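PDB 1TZA: apaG protein from Shewanella oneidensis, which is of unknown function but belongs to the ApaG family, whose domain is grouped with the immunoglobulin-like E-set folds. Local coordinates for residues Q42-T54 with K59-E71. Numbering follows the deposited sequence.
Sequences QAAKLETRHWIIT and KTSEVQGAGVVGE
Arg-49, Trp-51 and Ile-53 pair with Gly-65, Val-63 and Ser-61 through two backbone hydrogen bonds each, making strands 44-54 and 60-66 an antiparallel beta hairpin, their axes 159° apart, within one sheet of the E-set domain. The bond from Trp-51 N to Val-63 O is 2.7 Å long. On the face carrying Trp-51 the apolar side chains pack together: Val-63 CB rests 4.0 Å from Trp-51 CB at the edge of the indole, whose ring reaches away to meet Tyr-32, and Val-63 CG2 touches Ile-53 CD1. Farther along, Leu-46 CD2 covers Gly-67 CA at 3.7 Å, where the chain leaves the strand at positive phi and enters the type I' turn Val-68 to Glu-71.

Arg-49 sends CG between its own backbone N and carbonyl carbon (chi1 62°), which carries the chain over the second strand, its methylenes against Gly-67 O and NH1 3.3 Å from Val-63 CG1. Its charge is met by Glu-18 of the second subunit, while water joins NH2 weakly to Ala-66 O and Gly-70 N. A leucine in its place would probably leave that Glu-18 without its cationic mate and weaken the link between subunits.

The other face is more polar. His-50 holds its ring anti to the backbone N, leaning over the neighbouring strand with ND1 3.2 Å from Gln-64 CG. The Glu-62 carboxylate stands at 79° to the imidazole and brings OE1 to the ring edge, in plane, 3.0 Å from His-50 CE1.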
# COMPACT_ATOMS: atom_id res chain seq x y z
N GLN A 42 -29.96 12.59 -0.78
CA GLN A 42 -30.32 11.19 -0.61
C GLN A 42 -29.07 10.32 -0.52
O GLN A 42 -28.03 10.66 -1.10
CB GLN A 42 -31.19 10.80 -1.80
CG GLN A 42 -31.45 9.33 -2.03
CD GLN A 42 -32.36 9.13 -3.24
OE1 GLN A 42 -32.19 9.80 -4.27
NE2 GLN A 42 -33.32 8.22 -3.13
N ALA A 43 -29.15 9.22 0.21
CA ALA A 43 -28.00 8.33 0.37
C ALA A 43 -27.57 7.74 -0.97
O ALA A 43 -28.39 7.52 -1.86
CB ALA A 43 -28.33 7.21 1.36
N ALA A 44 -26.27 7.49 -1.10
CA ALA A 44 -25.70 6.91 -2.32
C ALA A 44 -24.75 5.77 -1.96
O ALA A 44 -23.88 5.92 -1.09
CB ALA A 44 -24.96 7.98 -3.11
N LYS A 45 -24.92 4.64 -2.63
CA LYS A 45 -24.11 3.47 -2.38
C LYS A 45 -23.13 3.19 -3.51
O LYS A 45 -23.51 3.10 -4.68
CB LYS A 45 -25.02 2.26 -2.18
CG LYS A 45 -24.33 0.97 -1.83
CD LYS A 45 -25.37 -0.12 -1.66
CE LYS A 45 -24.75 -1.45 -1.34
NZ LYS A 45 -25.79 -2.51 -1.28
N LEU A 46 -21.85 3.07 -3.14
CA LEU A 46 -20.80 2.79 -4.12
C LEU A 46 -20.76 1.29 -4.38
O LEU A 46 -20.34 0.52 -3.53
CB LEU A 46 -19.45 3.28 -3.56
CG LEU A 46 -18.25 3.33 -4.51
CD1 LEU A 46 -17.16 4.21 -3.92
CD2 LEU A 46 -17.76 1.92 -4.78
N GLU A 47 -21.19 0.87 -5.57
CA GLU A 47 -21.20 -0.55 -5.89
C GLU A 47 -19.99 -1.06 -6.65
O GLU A 47 -19.47 -2.14 -6.34
CB GLU A 47 -22.48 -0.90 -6.65
CG GLU A 47 -23.73 -0.84 -5.78
CD GLU A 47 -24.97 -1.35 -6.49
OE1 GLU A 47 -25.96 -1.67 -5.79
OE2 GLU A 47 -24.96 -1.44 -7.73
N THR A 48 -19.53 -0.30 -7.65
CA THR A 48 -18.38 -0.73 -8.45
C THR A 48 -17.35 0.36 -8.69
O THR A 48 -17.59 1.55 -8.49
CB THR A 48 -18.80 -1.22 -9.84
OG1 THR A 48 -19.40 -0.13 -10.55
CG2 THR A 48 -19.79 -2.38 -9.74
N ARG A 49 -16.18 -0.06 -9.16
CA ARG A 49 -15.12 0.87 -9.49
C ARG A 49 -14.53 0.40 -10.80
O ARG A 49 -14.60 -0.79 -11.14
CB ARG A 49 -14.04 0.90 -8.41
CG ARG A 49 -13.31 -0.41 -8.18
CD ARG A 49 -12.12 -0.20 -7.24
NE ARG A 49 -11.89 -1.34 -6.36
CZ ARG A 49 -11.45 -2.53 -6.75
NH1 ARG A 49 -11.16 -2.75 -8.02
NH2 ARG A 49 -11.30 -3.50 -5.86
N HIS A 50 -13.98 1.33 -11.55
CA HIS A 50 -13.36 1.02 -12.83
C HIS A 50 -12.21 1.99 -12.99
O HIS A 50 -12.42 3.19 -13.19
CB HIS A 50 -14.36 1.18 -13.98
CG HIS A 50 -13.76 0.95 -15.33
ND1 HIS A 50 -13.07 -0.20 -15.66
CD2 HIS A 50 -13.70 1.74 -16.43
CE1 HIS A 50 -12.62 -0.11 -16.89
NE2 HIS A 50 -12.99 1.06 -17.38
N TRP A 51 -11.00 1.47 -12.87
CA TRP A 51 -9.79 2.27 -12.97
C TRP A 51 -9.07 2.10 -14.30
O TRP A 51 -9.20 1.08 -14.97
CB TRP A 51 -8.81 1.90 -11.85
CG TRP A 51 -9.20 2.30 -10.46
CD1 TRP A 51 -9.48 1.47 -9.40
CD2 TRP A 51 -9.26 3.64 -9.94
NE1 TRP A 51 -9.69 2.20 -8.26
CE2 TRP A 51 -9.57 3.54 -8.56
CE3 TRP A 51 -9.08 4.91 -10.51
CZ2 TRP A 51 -9.69 4.66 -7.74
CZ3 TRP A 51 -9.21 6.03 -9.69
CH2 TRP A 51 -9.51 5.90 -8.32
N ILE A 52 -8.31 3.12 -14.66
CA ILE A 52 -7.48 3.11 -15.86
C ILE A 52 -6.17 3.66 -15.31
O ILE A 52 -6.10 4.81 -14.88
CB ILE A 52 -8.02 4.03 -16.98
CG1 ILE A 52 -9.24 3.37 -17.64
CG2 ILE A 52 -6.94 4.27 -18.03
CD1 ILE A 52 -10.50 3.47 -16.82
N ILE A 53 -5.16 2.82 -15.31
CA ILE A 53 -3.86 3.17 -14.78
C ILE A 53 -2.84 3.20 -15.91
O ILE A 53 -2.71 2.24 -16.66
CB ILE A 53 -3.45 2.14 -13.70
CG1 ILE A 53 -4.58 2.03 -12.67
CG2 ILE A 53 -2.14 2.55 -13.05
CD1 ILE A 53 -4.43 0.88 -11.69
N THR A 54 -2.12 4.32 -16.01
CA THR A 54 -1.13 4.50 -17.06
C THR A 54 0.25 4.86 -16.54
O THR A 54 0.39 5.77 -15.72
CB THR A 54 -1.59 5.62 -18.01
OG1 THR A 54 -2.94 5.36 -18.43
CG2 THR A 54 -0.69 5.70 -19.24
N LYS A 59 1.62 2.78 -21.21
CA LYS A 59 1.22 1.39 -21.03
C LYS A 59 0.15 1.39 -19.94
O LYS A 59 0.42 1.76 -18.80
CB LYS A 59 2.42 0.55 -20.61
CG LYS A 59 2.41 -0.86 -21.18
CD LYS A 59 1.73 -1.86 -20.26
CE LYS A 59 2.57 -2.09 -19.02
NZ LYS A 59 3.99 -2.32 -19.38
N THR A 60 -1.06 0.99 -20.30
CA THR A 60 -2.15 1.01 -19.33
C THR A 60 -2.64 -0.33 -18.84
O THR A 60 -2.52 -1.35 -19.52
CB THR A 60 -3.37 1.77 -19.89
OG1 THR A 60 -4.03 0.94 -20.84
CG2 THR A 60 -2.94 3.06 -20.57
N SER A 61 -3.21 -0.31 -17.64
CA SER A 61 -3.80 -1.48 -17.00
C SER A 61 -5.21 -1.02 -16.65
O SER A 61 -5.46 0.17 -16.54
CB SER A 61 -3.06 -1.85 -15.71
OG SER A 61 -1.70 -2.10 -15.95
N GLU A 62 -6.13 -1.96 -16.48
CA GLU A 62 -7.49 -1.59 -16.14
C GLU A 62 -7.93 -2.44 -14.98
O GLU A 62 -7.73 -3.65 -14.98
CB GLU A 62 -8.41 -1.81 -17.35
CG GLU A 62 -9.32 -0.63 -17.67
CD GLU A 62 -10.19 -0.87 -18.91
OE1 GLU A 62 -11.05 -1.77 -18.87
OE2 GLU A 62 -10.00 -0.15 -19.91
N VAL A 63 -8.51 -1.81 -13.97
CA VAL A 63 -8.98 -2.55 -12.81
C VAL A 63 -10.47 -2.34 -12.66
O VAL A 63 -10.94 -1.21 -12.66
CB VAL A 63 -8.27 -2.09 -11.53
CG1 VAL A 63 -8.84 -2.84 -10.32
CG2 VAL A 63 -6.77 -2.34 -11.65
N GLN A 64 -11.20 -3.44 -12.55
CA GLN A 64 -12.65 -3.38 -12.41
C GLN A 64 -13.06 -4.33 -11.29
O GLN A 64 -12.58 -5.47 -11.23
CB GLN A 64 -13.32 -3.80 -13.72
CG GLN A 64 -14.34 -2.81 -14.28
CD GLN A 64 -15.77 -3.12 -13.87
OE1 GLN A 64 -16.17 -2.92 -12.72
NE2 GLN A 64 -16.56 -3.62 -14.81
N GLY A 65 -13.93 -3.88 -10.40
CA GLY A 65 -14.36 -4.73 -9.30
C GLY A 65 -15.55 -4.19 -8.53
O GLY A 65 -16.06 -3.12 -8.84
N ALA A 66 -15.98 -4.94 -7.53
CA ALA A 66 -17.11 -4.52 -6.70
C ALA A 66 -16.60 -3.70 -5.53
O ALA A 66 -15.67 -4.10 -4.83
CB ALA A 66 -17.89 -5.75 -6.20
N GLY A 67 -17.19 -2.53 -5.35
CA GLY A 67 -16.82 -1.64 -4.26
C GLY A 67 -15.39 -1.16 -4.25
O GLY A 67 -14.74 -1.06 -5.30
N VAL A 68 -14.93 -0.84 -3.05
CA VAL A 68 -13.58 -0.38 -2.80
C VAL A 68 -13.13 -1.08 -1.54
O VAL A 68 -13.90 -1.25 -0.59
CB VAL A 68 -13.52 1.16 -2.58
CG1 VAL A 68 -13.80 1.89 -3.88
CG2 VAL A 68 -14.52 1.58 -1.50
N VAL A 69 -11.87 -1.50 -1.54
CA VAL A 69 -11.26 -2.21 -0.42
C VAL A 69 -12.19 -3.17 0.34
O VAL A 69 -12.24 -3.17 1.57
CB VAL A 69 -10.57 -1.24 0.57
CG1 VAL A 69 -9.46 -0.48 -0.16
CG2 VAL A 69 -11.58 -0.28 1.19
N GLY A 70 -12.93 -3.98 -0.41
CA GLY A 70 -13.79 -4.97 0.21
C GLY A 70 -15.21 -4.59 0.59
O GLY A 70 -15.97 -5.44 1.04
N GLU A 71 -15.58 -3.33 0.44
CA GLU A 71 -16.93 -2.94 0.78
C GLU A 71 -17.59 -2.05 -0.25
O GLU A 71 -16.92 -1.38 -1.05
CB GLU A 71 -16.99 -2.25 2.15
CG GLU A 71 -16.07 -1.06 2.31
CD GLU A 71 -16.58 -0.07 3.35
OE1 GLU A 71 -15.76 0.53 4.08
OE2 GLU A 71 -17.81 0.13 3.43
O HOH W 1 -13.05 -4.32 -3.45
O HOH W 2 -10.94 -6.09 -8.59